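Local coordinates for protein malic enzyme (Entamoeba histolytica, PDB 3NV9) that probably catalyses the oxidative decarboxylation of malate to pyruvate, most likely with NADP, as a homodimer with a Rossmann-type cofactor domain, at residues 100-105 with 167-172; 146-151 with 172-177; 181-186 with 375-380. One frame throughout, in Å; residues are numbered along the deposited sequence.

Contact 1 of 3, residues 100-105 with 167-172; sequences TRVLGD and LEDISQ. With GOL (glycerol), chain L.
Thr100 and Arg101 both turn their backbone N-H toward one carbonyl oxygen, that of Asp169, a compact example of two loops fastened at a single acceptor. Asp169 O accepts both bonds, at 3.3 Å from Thr100 N and 2.9 Å from Arg101 N. The Arg101 chain, bent at chi2 and chi3, then folds over the second loop: Ser171 CB sits over one guanidinium face, 3.7 Å from Arg101 NH2. At the guanidinium edge a glycerol, probably from the crystallisation liquor, is held weakly between Arg101 NE and Gln172 N through its O2. Val102 crosses the Asp169 side chain at about a right angle, its CB 3.3 Å from Asp169 OD2. With CG beside the backbone N (chi1 -69°), the Asp169 side chain lies along the Arg101-Val102 backbone, CB 3.0 Å from Arg101 O, while its OD1 bonds a second glycerol. Both loops leave the C-terminal ends of parallel strands, 92-97 and 164-167. Helix 114-128 packs on Val102 and Asp169, helix 174-185 receives Ile170, and the second subunit reaches Val102 and Leu103.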
ATOM      1  N   THR A 100      -3.122  -4.177  18.405  1.00 25.52           N
ATOM      2  CA  THR A 100      -3.084  -4.290  19.829  1.00 26.06           C
ATOM      3  C   THR A 100      -4.524  -4.150  20.418  1.00 27.74           C
ATOM      4  O   THR A 100      -4.807  -4.695  21.456  1.00 26.41           O
ATOM      5  CB  THR A 100      -2.051  -3.213  20.273  1.00 26.29           C
ATOM      6  OG1 THR A 100      -0.998  -3.778  21.039  1.00 28.02           O
ATOM      7  CG2 THR A 100      -2.609  -2.006  20.822  1.00 22.09           C
ATOM      8  N   ARG A 101      -5.444  -3.459  19.723  1.00 28.81           N
ATOM      9  CA  ARG A 101      -6.861  -3.426  20.134  1.00 29.09           C
ATOM     10  C   ARG A 101      -7.788  -3.745  18.934  1.00 28.35           C
ATOM     11  O   ARG A 101      -8.543  -2.912  18.435  1.00 28.14           O
ATOM     12  CB  ARG A 101      -7.183  -2.056  20.784  1.00 30.06           C
ATOM     13  CG  ARG A 101      -8.340  -2.057  21.805  1.00 34.50           C
ATOM     14  CD  ARG A 101      -8.129  -3.150  22.871  1.00 42.70           C
ATOM     15  NE  ARG A 101      -7.324  -2.702  24.025  1.00 49.49           N
ATOM     16  CZ  ARG A 101      -6.468  -3.451  24.746  1.00 52.56           C
ATOM     17  NH1 ARG A 101      -6.218  -4.734  24.451  1.00 49.36           N
ATOM     18  NH2 ARG A 101      -5.840  -2.895  25.786  1.00 53.45           N
ATOM     19  N   VAL A 102      -7.708  -4.949  18.415  1.00 28.51           N
ATOM     20  CA  VAL A 102      -8.494  -5.165  17.212  1.00 28.42           C
ATOM     21  C   VAL A 102      -9.831  -5.785  17.491  1.00 27.74           C
ATOM     22  O   VAL A 102      -9.935  -6.988  17.821  1.00 27.98           O
ATOM     23  CB  VAL A 102      -7.669  -5.624  15.930  1.00 29.21           C
ATOM     24  CG1 VAL A 102      -6.164  -5.752  16.194  1.00 27.83           C
ATOM     25  CG2 VAL A 102      -8.285  -6.759  15.211  1.00 28.30           C
ATOM     26  N   LEU A 103     -10.850  -4.923  17.362  1.00 25.74           N
ATOM     27  CA  LEU A 103     -12.176  -5.139  17.925  1.00 25.51           C
ATOM     28  C   LEU A 103     -12.076  -5.690  19.347  1.00 26.32           C
ATOM     29  O   LEU A 103     -11.164  -5.343  20.056  1.00 27.13           O
ATOM     30  CB  LEU A 103     -12.997  -6.049  17.054  1.00 24.43           C
ATOM     31  CG  LEU A 103     -12.917  -5.798  15.550  1.00 25.42           C
ATOM     32  CD1 LEU A 103     -13.627  -6.962  14.838  1.00 18.24           C
ATOM     33  CD2 LEU A 103     -13.578  -4.445  15.197  1.00 20.36           C
ATOM     34  N   GLY A 104     -12.998  -6.552  19.760  1.00 27.51           N
ATOM     35  CA  GLY A 104     -13.040  -7.002  21.141  1.00 28.34           C
ATOM     36  C   GLY A 104     -12.061  -8.156  21.320  1.00 29.62           C
ATOM     37  O   GLY A 104     -11.922  -8.721  22.417  1.00 30.11           O
ATOM     38  N   ASP A 105     -11.383  -8.524  20.240  1.00 29.69           N
ATOM     39  CA  ASP A 105     -10.414  -9.625  20.309  1.00 29.92           C
ATOM     40  C   ASP A 105      -9.098  -9.110  20.878  1.00 30.09           C
ATOM     41  O   ASP A 105      -8.291  -9.885  21.392  1.00 30.89           O
ATOM     42  CB  ASP A 105     -10.205 -10.233  18.936  1.00 29.82           C
ATOM     43  CG  ASP A 105     -11.463 -10.863  18.397  1.00 31.97           C
ATOM     44  OD1 ASP A 105     -12.011 -11.760  19.097  1.00 37.06           O
ATOM     45  OD2 ASP A 105     -11.913 -10.477  17.296  1.00 30.67           O
ATOM     46  N   LEU A 167      -4.893   5.972  11.835  1.00 21.69           N
ATOM     47  CA  LEU A 167      -4.561   5.063  12.956  1.00 21.76           C
ATOM     48  C   LEU A 167      -5.782   4.234  13.320  1.00 21.78           C
ATOM     49  O   LEU A 167      -6.890   4.753  13.387  1.00 22.38           O
ATOM     50  CB  LEU A 167      -4.074   5.846  14.201  1.00 22.27           C
ATOM     51  CG  LEU A 167      -2.909   6.858  14.019  1.00 20.89           C
ATOM     52  CD1 LEU A 167      -2.846   7.864  15.157  1.00 18.70           C
ATOM     53  CD2 LEU A 167      -1.550   6.117  13.878  1.00 21.31           C
ATOM     54  N   GLU A 168      -5.580   2.949  13.562  1.00 21.90           N
ATOM     55  CA  GLU A 168      -6.646   2.083  14.038  1.00 22.65           C
ATOM     56  C   GLU A 168      -6.144   1.151  15.167  1.00 23.53           C
ATOM     57  O   GLU A 168      -5.000   0.675  15.099  1.00 21.92           O
ATOM     58  CB  GLU A 168      -7.102   1.174  12.876  1.00 23.26           C
ATOM     59  CG  GLU A 168      -7.741   1.861  11.659  1.00 23.50           C
ATOM     60  CD  GLU A 168      -9.189   2.242  11.899  1.00 25.64           C
ATOM     61  OE1 GLU A 168      -9.768   2.822  10.961  1.00 27.99           O
ATOM     62  OE2 GLU A 168      -9.750   1.956  13.011  1.00 25.89           O
ATOM     63  N   ASP A 169      -7.039   0.835  16.115  1.00 23.51           N
ATOM     64  CA  ASP A 169      -6.946  -0.388  16.925  1.00 24.80           C
ATOM     65  C   ASP A 169      -5.582  -0.473  17.671  1.00 24.72           C
ATOM     66  O   ASP A 169      -4.861  -1.485  17.632  1.00 24.47           O
ATOM     67  CB  ASP A 169      -7.202  -1.615  16.036  1.00 25.16           C
ATOM     68  CG  ASP A 169      -8.653  -1.719  15.544  1.00 27.48           C
ATOM     69  OD1 ASP A 169      -9.440  -0.782  15.751  1.00 30.39           O
ATOM     70  OD2 ASP A 169      -9.028  -2.750  14.923  1.00 32.08           O
ATOM     71  N   ILE A 170      -5.243   0.646  18.296  1.00 24.46           N
ATOM     72  CA  ILE A 170      -4.088   0.811  19.151  1.00 25.40           C
ATOM     73  C   ILE A 170      -4.629   1.001  20.579  1.00 26.04           C
ATOM     74  O   ILE A 170      -5.528   1.828  20.835  1.00 25.65           O
ATOM     75  CB  ILE A 170      -3.244   2.037  18.713  1.00 24.63           C
ATOM     76  CG1 ILE A 170      -2.920   1.921  17.218  1.00 23.06           C
ATOM     77  CG2 ILE A 170      -2.008   2.213  19.591  1.00 22.76           C
ATOM     78  CD1 ILE A 170      -1.929   2.948  16.661  1.00 23.52           C
ATOM     79  N   SER A 171      -4.082   0.215  21.497  1.00 26.19           N
ATOM     80  CA  SER A 171      -4.478   0.243  22.904  1.00 26.62           C
ATOM     81  C   SER A 171      -4.245   1.605  23.569  1.00 26.41           C
ATOM     82  O   SER A 171      -3.339   2.346  23.185  1.00 26.71           O
ATOM     83  CB  SER A 171      -3.657  -0.797  23.644  1.00 26.93           C
ATOM     84  OG  SER A 171      -2.301  -0.365  23.654  1.00 28.33           O
ATOM     85  N   GLN A 172      -5.094   1.944  24.527  1.00 27.52           N
ATOM     86  CA  GLN A 172      -4.904   3.152  25.323  1.00 29.34           C
ATOM     87  C   GLN A 172      -4.044   2.755  26.524  1.00 29.55           C
ATOM     88  O   GLN A 172      -4.189   1.639  27.027  1.00 29.91           O
ATOM     89  CB  GLN A 172      -6.241   3.710  25.817  1.00 29.78           C
ATOM     90  CG  GLN A 172      -6.916   2.822  26.869  1.00 31.96           C
ATOM     91  CD  GLN A 172      -7.856   3.571  27.793  1.00 35.98           C
ATOM     92  OE1 GLN A 172      -7.755   4.786  27.966  1.00 41.45           O
ATOM     93  NE2 GLN A 172      -8.771   2.841  28.396  1.00 34.95           N
TER
HETATM   94  C1  GOL L 498      -8.705   2.449  23.314  1.00 39.07           C
HETATM   95  O1  GOL L 498      -7.878   1.896  22.309  1.00 40.76           O
HETATM   96  C2  GOL L 498      -8.896   1.649  24.574  1.00 36.41           C
HETATM   97  O2  GOL L 498      -8.118   0.487  24.665  1.00 42.35           O
HETATM   98  C3  GOL L 498     -10.241   1.082  24.601  1.00 38.13           C
HETATM   99  O3  GOL L 498     -10.142   0.454  25.840  1.00 40.62           O

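Contact 2 of 3, residues 146-151 with 172-177; sequences NDPDAV and QPNCYK
Lys177 runs out fully extended toward Asp149, its CG anti to the backbone N (chi1 175°) and every later torsion also anti, whereas Asn174 at chi1 -85° turns its amide to Pro148 and the carbonyl of Asn146. These two side chains, three residues apart on the same side of the helix, illustrate how the start of one helix can hold the start of another by unlike means. The amide of Asn174 divides its work between its two ends. Its ND2 donates to Asn146 O at 3.3 Å with an N-H...O angle of 160°; the acceptor lies close to the amide plane, although the donor stands well above the plane of the carbonyl it meets. The OD1 end rests against the proline ring, 3.3 Å from Pro148 CG and 3.5 Å from Pro148 CD, with the two side chains crossing at about a right angle.

Farther along, the aliphatic part of Lys177 passes the same ring, CD being 4.0 Å from Pro148 CG, before its ammonium forms a salt bridge, NZ to Asp149 OD1, at 2.9 Å, though its hydrogen-bond geometry is weak. Only one carboxylate oxygen is gripped, since Asp149 OD2 remains 3.9 Å from Lys177 NZ. The ammonium has a second partner in a bound glycerol. Asp147 is the N-cap of its helix, and its OD1 accepts from Asp149 N, a capping bond at the residue that carries the bridging carboxylate. Asn146 sends its own amide elsewhere, OD1 bonding Ser139 OG.

This is surface packing between the first turns of helices 148-158 and 174-185, which flank strand 164-167 in sequence. Pro148 and Val151 also meet Ile178 farther along helix 174-185, while Cys175 and Tyr176 face helices 193-213 and 229-240.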
ATOM      1  N   ASN A 146       4.705  -3.142  23.965  1.00 30.70           N
ATOM      2  CA  ASN A 146       4.328  -2.200  22.924  1.00 30.52           C
ATOM      3  C   ASN A 146       4.765  -0.769  23.238  1.00 29.57           C
ATOM      4  O   ASN A 146       4.395  -0.192  24.264  1.00 29.28           O
ATOM      5  CB  ASN A 146       2.833  -2.290  22.614  1.00 29.06           C
ATOM      6  CG  ASN A 146       2.498  -3.562  21.945  1.00 31.22           C
ATOM      7  OD1 ASN A 146       2.802  -3.771  20.734  1.00 32.95           O
ATOM      8  ND2 ASN A 146       1.903  -4.464  22.707  1.00 24.02           N
ATOM      9  N   ASP A 147       5.519  -0.210  22.319  1.00 29.07           N
ATOM     10  CA  ASP A 147       6.187   1.067  22.530  1.00 30.02           C
ATOM     11  C   ASP A 147       5.621   2.184  21.641  1.00 29.38           C
ATOM     12  O   ASP A 147       5.854   2.231  20.441  1.00 28.94           O
ATOM     13  CB  ASP A 147       7.687   0.864  22.280  1.00 30.73           C
ATOM     14  CG  ASP A 147       8.492   2.080  22.536  1.00 32.74           C
ATOM     15  OD1 ASP A 147       7.958   3.072  23.060  1.00 35.48           O
ATOM     16  OD2 ASP A 147       9.699   2.045  22.177  1.00 40.40           O
ATOM     17  N   PRO A 148       4.913   3.126  22.250  1.00 29.71           N
ATOM     18  CA  PRO A 148       4.297   4.207  21.462  1.00 29.81           C
ATOM     19  C   PRO A 148       5.323   4.968  20.635  1.00 31.00           C
ATOM     20  O   PRO A 148       5.035   5.345  19.487  1.00 30.79           O
ATOM     21  CB  PRO A 148       3.715   5.131  22.500  1.00 29.89           C
ATOM     22  CG  PRO A 148       4.320   4.703  23.847  1.00 30.28           C
ATOM     23  CD  PRO A 148       4.932   3.363  23.702  1.00 29.62           C
ATOM     24  N   ASP A 149       6.519   5.179  21.201  1.00 30.66           N
ATOM     25  CA  ASP A 149       7.563   5.919  20.517  1.00 30.87           C
ATOM     26  C   ASP A 149       7.990   5.223  19.230  1.00 29.58           C
ATOM     27  O   ASP A 149       8.444   5.874  18.291  1.00 29.34           O
ATOM     28  CB  ASP A 149       8.803   6.135  21.446  1.00 32.20           C
ATOM     29  CG  ASP A 149       8.442   6.808  22.794  1.00 36.16           C
ATOM     30  OD1 ASP A 149       7.538   7.688  22.863  1.00 35.05           O
ATOM     31  OD2 ASP A 149       9.098   6.434  23.809  1.00 42.99           O
ATOM     32  N   ALA A 150       7.868   3.896  19.204  1.00 28.75           N
ATOM     33  CA  ALA A 150       8.141   3.137  17.991  1.00 28.16           C
ATOM     34  C   ALA A 150       7.074   3.485  16.908  1.00 27.17           C
ATOM     35  O   ALA A 150       7.399   3.706  15.737  1.00 27.10           O
ATOM     36  CB  ALA A 150       8.165   1.634  18.285  1.00 27.05           C
ATOM     37  N   VAL A 151       5.819   3.572  17.331  1.00 26.16           N
ATOM     38  CA  VAL A 151       4.731   3.904  16.426  1.00 26.06           C
ATOM     39  C   VAL A 151       4.962   5.332  15.924  1.00 26.42           C
ATOM     40  O   VAL A 151       4.942   5.563  14.722  1.00 25.65           O
ATOM     41  CB  VAL A 151       3.308   3.654  17.052  1.00 26.02           C
ATOM     42  CG1 VAL A 151       2.195   3.884  16.025  1.00 26.17           C
ATOM     43  CG2 VAL A 151       3.177   2.204  17.582  1.00 25.66           C
ATOM     44  N   GLN A 172      -5.094   1.944  24.527  1.00 27.52           N
ATOM     45  CA  GLN A 172      -4.904   3.152  25.323  1.00 29.34           C
ATOM     46  C   GLN A 172      -4.044   2.755  26.524  1.00 29.55           C
ATOM     47  O   GLN A 172      -4.189   1.639  27.027  1.00 29.91           O
ATOM     48  CB  GLN A 172      -6.241   3.710  25.817  1.00 29.78           C
ATOM     49  CG  GLN A 172      -6.916   2.822  26.869  1.00 31.96           C
ATOM     50  CD  GLN A 172      -7.856   3.571  27.793  1.00 35.98           C
ATOM     51  OE1 GLN A 172      -7.755   4.786  27.966  1.00 41.45           O
ATOM     52  NE2 GLN A 172      -8.771   2.841  28.396  1.00 34.95           N
ATOM     53  N   PRO A 173      -3.212   3.671  27.034  1.00 29.25           N
ATOM     54  CA  PRO A 173      -3.089   5.054  26.657  1.00 28.98           C
ATOM     55  C   PRO A 173      -2.088   5.287  25.533  1.00 28.09           C
ATOM     56  O   PRO A 173      -1.871   6.446  25.147  1.00 27.27           O
ATOM     57  CB  PRO A 173      -2.608   5.709  27.949  1.00 29.99           C
ATOM     58  CG  PRO A 173      -1.732   4.613  28.587  1.00 29.24           C
ATOM     59  CD  PRO A 173      -2.488   3.371  28.292  1.00 30.32           C
ATOM     60  N   ASN A 174      -1.487   4.233  24.997  1.00 27.05           N
ATOM     61  CA  ASN A 174      -0.598   4.420  23.851  1.00 27.47           C
ATOM     62  C   ASN A 174      -1.270   5.244  22.706  1.00 27.40           C
ATOM     63  O   ASN A 174      -0.685   6.213  22.191  1.00 26.11           O
ATOM     64  CB  ASN A 174      -0.102   3.055  23.300  1.00 28.61           C
ATOM     65  CG  ASN A 174       1.130   2.506  24.025  1.00 30.21           C
ATOM     66  OD1 ASN A 174       1.678   3.129  24.938  1.00 35.46           O
ATOM     67  ND2 ASN A 174       1.576   1.319  23.603  1.00 30.72           N
ATOM     68  N   CYS A 175      -2.506   4.885  22.318  1.00 26.68           N
ATOM     69  CA  CYS A 175      -3.153   5.609  21.199  1.00 27.42           C
ATOM     70  C   CYS A 175      -3.167   7.150  21.399  1.00 27.50           C
ATOM     71  O   CYS A 175      -3.016   7.911  20.435  1.00 27.56           O
ATOM     72  CB  CYS A 175      -4.571   5.091  20.966  1.00 26.95           C
ATOM     73  SG  CYS A 175      -5.642   5.255  22.407  1.00 25.97           S
ATOM     74  N   TYR A 176      -3.251   7.615  22.647  1.00 27.08           N
ATOM     75  CA  TYR A 176      -3.252   9.082  22.881  1.00 27.48           C
ATOM     76  C   TYR A 176      -1.918   9.742  22.564  1.00 27.33           C
ATOM     77  O   TYR A 176      -1.826  10.737  21.791  1.00 27.74           O
ATOM     78  CB  TYR A 176      -3.688   9.407  24.309  1.00 27.75           C
ATOM     79  CG  TYR A 176      -5.087   8.943  24.660  1.00 27.25           C
ATOM     80  CD1 TYR A 176      -6.224   9.440  23.949  1.00 29.69           C
ATOM     81  CD2 TYR A 176      -5.303   8.060  25.700  1.00 25.61           C
ATOM     82  CE1 TYR A 176      -7.509   9.045  24.287  1.00 25.61           C
ATOM     83  CE2 TYR A 176      -6.582   7.627  26.017  1.00 30.55           C
ATOM     84  CZ  TYR A 176      -7.689   8.142  25.303  1.00 28.58           C
ATOM     85  OH  TYR A 176      -8.963   7.761  25.667  1.00 30.45           O
ATOM     86  N   LYS A 177      -0.861   9.159  23.120  1.00 26.83           N
ATOM     87  CA  LYS A 177       0.467   9.694  22.938  1.00 25.91           C
ATOM     88  C   LYS A 177       0.807   9.739  21.457  1.00 26.20           C
ATOM     89  O   LYS A 177       1.290  10.769  20.937  1.00 27.00           O
ATOM     90  CB  LYS A 177       1.492   8.864  23.765  1.00 25.30           C
ATOM     91  CG  LYS A 177       2.899   9.300  23.519  1.00 24.78           C
ATOM     92  CD  LYS A 177       3.928   8.657  24.485  1.00 26.58           C
ATOM     93  CE  LYS A 177       5.348   9.234  24.262  1.00 24.76           C
ATOM     94  NZ  LYS A 177       6.337   8.765  25.291  1.00 23.06           N
TER

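Contact 3 of 3, residues 181-186 with 375-380; sequences VLRESC and ARKITD. With SO4 (sulfate ion), chain C; SO4 (sulfate ion), chain I.
The last turn of helix 174-185 passes the irregular segment 375-380 with their backbones closest at Arg183 and Lys377, where the CA atoms are 6.4 Å apart. Across that gap the Arg183 side chain does most of the joining. Its chain is bent at chi3 (-75°), and this bend lays the guanidinium beside the opposing backbone. Arg183 NH2 donates to Ile378 O at 2.9 Å, a weak, bent bond (N-H...O 128°). The aliphatic part of Lys377 lies over one face, CG 4.0 Å above the guanidinium plane and toward its rim, while Ile378 O, water 1 and a sulfate lie at the edge.

Water 1 accepts from Arg183 NE and from Ile378 N, tying side chain to backbone a second time. Water 2 sits within hydrogen-bonding distance of both Arg183 O and Arg376 O and can bridge them. The sulfate, probably from the crystallisation liquor, takes Arg183 NH1 at its O3, 3.0 Å away, and the backbone N of Asp380 at its O4, also at 3.0 Å, with a weak bond from Arg183 NH2 to O2. Asp380 begins helix 380-396, whose N-cap Thr379 bonds Met382 N and Asp428 through OG1. A second sulfate is held by Arg376, with NH1 pointing almost straight at its O3, 2.9 Å away.

Glu184 and Lys377 add a looser attraction, OE2 and NZ being 4.4 Å apart, beyond a salt bridge. Ile378 O also accepts from Gln196 NE2, besides the weak bond from Arg183. The chemistry thus suggests a hydrated joint between the malic enzyme N-terminal and NAD-binding family regions; the first sulfate, in this crystal, probably offsets the charge of Arg183 and Lys377 and suits the N-terminal end of helix 380-396.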
ATOM      1  N   VAL A 181       1.024  13.455  19.542  1.00 29.71           N
ATOM      2  CA  VAL A 181       2.339  13.866  18.983  1.00 28.27           C
ATOM      3  C   VAL A 181       2.307  13.925  17.484  1.00 28.27           C
ATOM      4  O   VAL A 181       2.673  14.949  16.894  1.00 29.62           O
ATOM      5  CB  VAL A 181       3.471  12.885  19.364  1.00 28.23           C
ATOM      6  CG1 VAL A 181       4.749  13.243  18.648  1.00 27.23           C
ATOM      7  CG2 VAL A 181       3.696  12.881  20.855  1.00 25.36           C
ATOM      8  N   LEU A 182       1.881  12.821  16.850  1.00 27.60           N
ATOM      9  CA  LEU A 182       1.885  12.726  15.366  1.00 26.89           C
ATOM     10  C   LEU A 182       1.035  13.761  14.679  1.00 26.76           C
ATOM     11  O   LEU A 182       1.391  14.199  13.628  1.00 26.83           O
ATOM     12  CB  LEU A 182       1.402  11.359  14.850  1.00 25.92           C
ATOM     13  CG  LEU A 182       2.346  10.226  15.091  1.00 23.14           C
ATOM     14  CD1 LEU A 182       1.699   8.984  14.586  1.00 19.75           C
ATOM     15  CD2 LEU A 182       3.717  10.510  14.432  1.00 21.22           C
ATOM     16  N   ARG A 183      -0.104  14.115  15.260  1.00 27.89           N
ATOM     17  CA  ARG A 183      -0.933  15.108  14.613  1.00 30.38           C
ATOM     18  C   ARG A 183      -0.229  16.476  14.512  1.00 31.35           C
ATOM     19  O   ARG A 183      -0.537  17.265  13.651  1.00 31.49           O
ATOM     20  CB  ARG A 183      -2.314  15.174  15.276  1.00 29.53           C
ATOM     21  CG  ARG A 183      -2.493  16.186  16.341  1.00 31.82           C
ATOM     22  CD  ARG A 183      -3.802  15.895  17.021  1.00 33.68           C
ATOM     23  NE  ARG A 183      -4.961  16.289  16.202  1.00 32.60           N
ATOM     24  CZ  ARG A 183      -5.798  17.285  16.526  1.00 31.45           C
ATOM     25  NH1 ARG A 183      -5.576  17.980  17.643  1.00 26.62           N
ATOM     26  NH2 ARG A 183      -6.852  17.585  15.750  1.00 25.40           N
ATOM     27  N   GLU A 184       0.761  16.719  15.368  1.00 33.19           N
ATOM     28  CA  GLU A 184       1.461  18.002  15.389  1.00 33.99           C
ATOM     29  C   GLU A 184       2.705  17.928  14.574  1.00 34.52           C
ATOM     30  O   GLU A 184       3.049  18.907  13.872  1.00 35.41           O
ATOM     31  CB  GLU A 184       1.725  18.476  16.826  1.00 34.06           C
ATOM     32  CG  GLU A 184       0.405  18.742  17.593  1.00 36.47           C
ATOM     33  CD  GLU A 184      -0.501  19.832  16.928  1.00 41.53           C
ATOM     34  OE1 GLU A 184       0.012  20.689  16.142  1.00 40.80           O
ATOM     35  OE2 GLU A 184      -1.734  19.824  17.207  1.00 44.79           O
ATOM     36  N   SER A 185       3.359  16.766  14.580  1.00 34.88           N
ATOM     37  CA  SER A 185       4.619  16.671  13.846  1.00 35.26           C
ATOM     38  C   SER A 185       4.561  16.356  12.364  1.00 35.91           C
ATOM     39  O   SER A 185       5.523  16.678  11.658  1.00 36.08           O
ATOM     40  CB  SER A 185       5.629  15.730  14.533  1.00 36.20           C
ATOM     41  OG  SER A 185       5.062  14.495  14.884  1.00 37.44           O
ATOM     42  N   CYS A 186       3.509  15.670  11.888  1.00 35.03           N
ATOM     43  CA  CYS A 186       3.523  15.212  10.499  1.00 33.53           C
ATOM     44  C   CYS A 186       2.979  16.311   9.614  1.00 32.75           C
ATOM     45  O   CYS A 186       2.235  17.138  10.075  1.00 32.11           O
ATOM     46  CB  CYS A 186       2.742  13.897  10.350  1.00 33.60           C
ATOM     47  SG  CYS A 186       3.525  12.496  11.257  1.00 32.96           S
ATOM     48  N   ALA A 375      -6.580  19.350   4.629  1.00 26.86           N
ATOM     49  CA  ALA A 375      -6.581  19.708   6.023  1.00 29.47           C
ATOM     50  C   ALA A 375      -5.349  19.152   6.694  1.00 30.63           C
ATOM     51  O   ALA A 375      -4.899  18.006   6.427  1.00 30.94           O
ATOM     52  CB  ALA A 375      -7.823  19.230   6.749  1.00 28.53           C
ATOM     53  N   ARG A 376      -4.825  19.976   7.583  1.00 31.53           N
ATOM     54  CA  ARG A 376      -3.616  19.672   8.348  1.00 32.23           C
ATOM     55  C   ARG A 376      -3.924  18.696   9.457  1.00 31.69           C
ATOM     56  O   ARG A 376      -3.097  17.850   9.766  1.00 33.83           O
ATOM     57  CB  ARG A 376      -3.031  20.961   8.951  1.00 31.84           C
ATOM     58  CG  ARG A 376      -2.462  21.954   7.919  1.00 31.96           C
ATOM     59  CD  ARG A 376      -2.023  23.219   8.712  1.00 36.80           C
ATOM     60  NE  ARG A 376      -1.908  24.407   7.895  1.00 37.45           N
ATOM     61  CZ  ARG A 376      -0.814  24.733   7.201  1.00 42.30           C
ATOM     62  NH1 ARG A 376       0.260  23.934   7.213  1.00 38.05           N
ATOM     63  NH2 ARG A 376      -0.793  25.868   6.486  1.00 43.00           N
ATOM     64  N   LYS A 377      -5.111  18.788  10.030  1.00 31.79           N
ATOM     65  CA  LYS A 377      -5.500  17.994  11.203  1.00 32.26           C
ATOM     66  C   LYS A 377      -6.964  17.625  11.012  1.00 30.85           C
ATOM     67  O   LYS A 377      -7.659  18.366  10.316  1.00 30.24           O
ATOM     68  CB  LYS A 377      -5.434  18.870  12.465  1.00 33.20           C
ATOM     69  CG  LYS A 377      -4.022  19.155  12.984  1.00 38.56           C
ATOM     70  CD  LYS A 377      -3.889  20.509  13.818  1.00 41.08           C
ATOM     71  CE  LYS A 377      -5.178  20.867  14.574  1.00 44.88           C
ATOM     72  NZ  LYS A 377      -4.996  22.156  15.309  1.00 44.98           N
ATOM     73  N   ILE A 378      -7.447  16.542  11.649  1.00 28.72           N
ATOM     74  CA  ILE A 378      -8.878  16.322  11.721  1.00 27.24           C
ATOM     75  C   ILE A 378      -9.306  16.939  13.010  1.00 28.64           C
ATOM     76  O   ILE A 378      -8.974  16.427  14.082  1.00 28.58           O
ATOM     77  CB  ILE A 378      -9.381  14.812  11.667  1.00 27.40           C
ATOM     78  CG1 ILE A 378      -8.913  14.003  10.429  1.00 25.20           C
ATOM     79  CG2 ILE A 378     -10.865  14.765  11.669  1.00 25.06           C
ATOM     80  CD1 ILE A 378      -8.772  14.725   9.113  1.00 21.99           C
ATOM     81  N   THR A 379     -10.079  18.034  12.939  1.00 28.85           N
ATOM     82  CA  THR A 379     -10.487  18.713  14.194  1.00 28.53           C
ATOM     83  C   THR A 379     -11.751  18.074  14.687  1.00 28.03           C
ATOM     84  O   THR A 379     -12.398  17.362  13.929  1.00 27.84           O
ATOM     85  CB  THR A 379     -10.757  20.206  13.988  1.00 28.94           C
ATOM     86  OG1 THR A 379     -11.845  20.321  13.076  1.00 27.40           O
ATOM     87  CG2 THR A 379      -9.516  20.881  13.416  1.00 27.42           C
ATOM     88  N   ASP A 380     -12.108  18.346  15.941  1.00 27.59           N
ATOM     89  CA  ASP A 380     -13.363  17.878  16.519  1.00 27.87           C
ATOM     90  C   ASP A 380     -14.544  18.510  15.750  1.00 27.74           C
ATOM     91  O   ASP A 380     -15.544  17.870  15.494  1.00 29.09           O
ATOM     92  CB  ASP A 380     -13.466  18.203  18.012  1.00 26.50           C
ATOM     93  CG  ASP A 380     -12.582  17.310  18.896  1.00 29.93           C
ATOM     94  OD1 ASP A 380     -11.896  16.394  18.362  1.00 31.93           O
ATOM     95  OD2 ASP A 380     -12.579  17.523  20.160  1.00 29.11           O
TER
HETATM   96  S   SO4 C 488      -8.773  20.375  17.775  1.00 46.28           S
HETATM   97  O1  SO4 C 488      -8.985  21.651  18.416  1.00 49.20           O
HETATM   98  O2  SO4 C 488      -8.073  20.610  16.514  1.00 47.69           O
HETATM   99  O3  SO4 C 488      -7.955  19.532  18.638  1.00 52.69           O
HETATM  100  O4  SO4 C 488     -10.038  19.692  17.663  1.00 46.61           O
HETATM  101  S   SO4 I 494       1.930  24.193   4.489  1.00105.59           S
HETATM  102  O1  SO4 I 494       0.648  24.903   4.459  1.00105.28           O
HETATM  103  O2  SO4 I 494       2.673  24.588   3.292  1.00105.00           O
HETATM  104  O3  SO4 I 494       2.674  24.547   5.697  1.00105.02           O
HETATM  105  O4  SO4 I 494       1.745  22.743   4.491  1.00104.32           O
HETATM  106  O   HOH W   1      -5.857  15.088  13.626  1.00 28.46           O
HETATM  107  O   HOH W   2      -1.774  15.974  11.407  1.00 29.47           O

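Overall arrangement
Contacts 1 and 2 form one continuous patch in the N-terminal family region, their centres 11 Å apart and Gln172 common to both. Their segments alternate along the chain, and they touch where Ile170 O meets Cys175 CB at 3.4 Å. Contact 3 follows in series, with its centre about 16 Å from that of contact 2; helix 174-185 supplies its first turn to one and its last to the other. From contact 1 the centre of contact 3 is about 20 Å away. Contact 3 alone joins the two family regions. The bound sodium lies about 13 Å from the Leu103 side chain of contact 1, and a glycerol lies about 3 Å from that side chain.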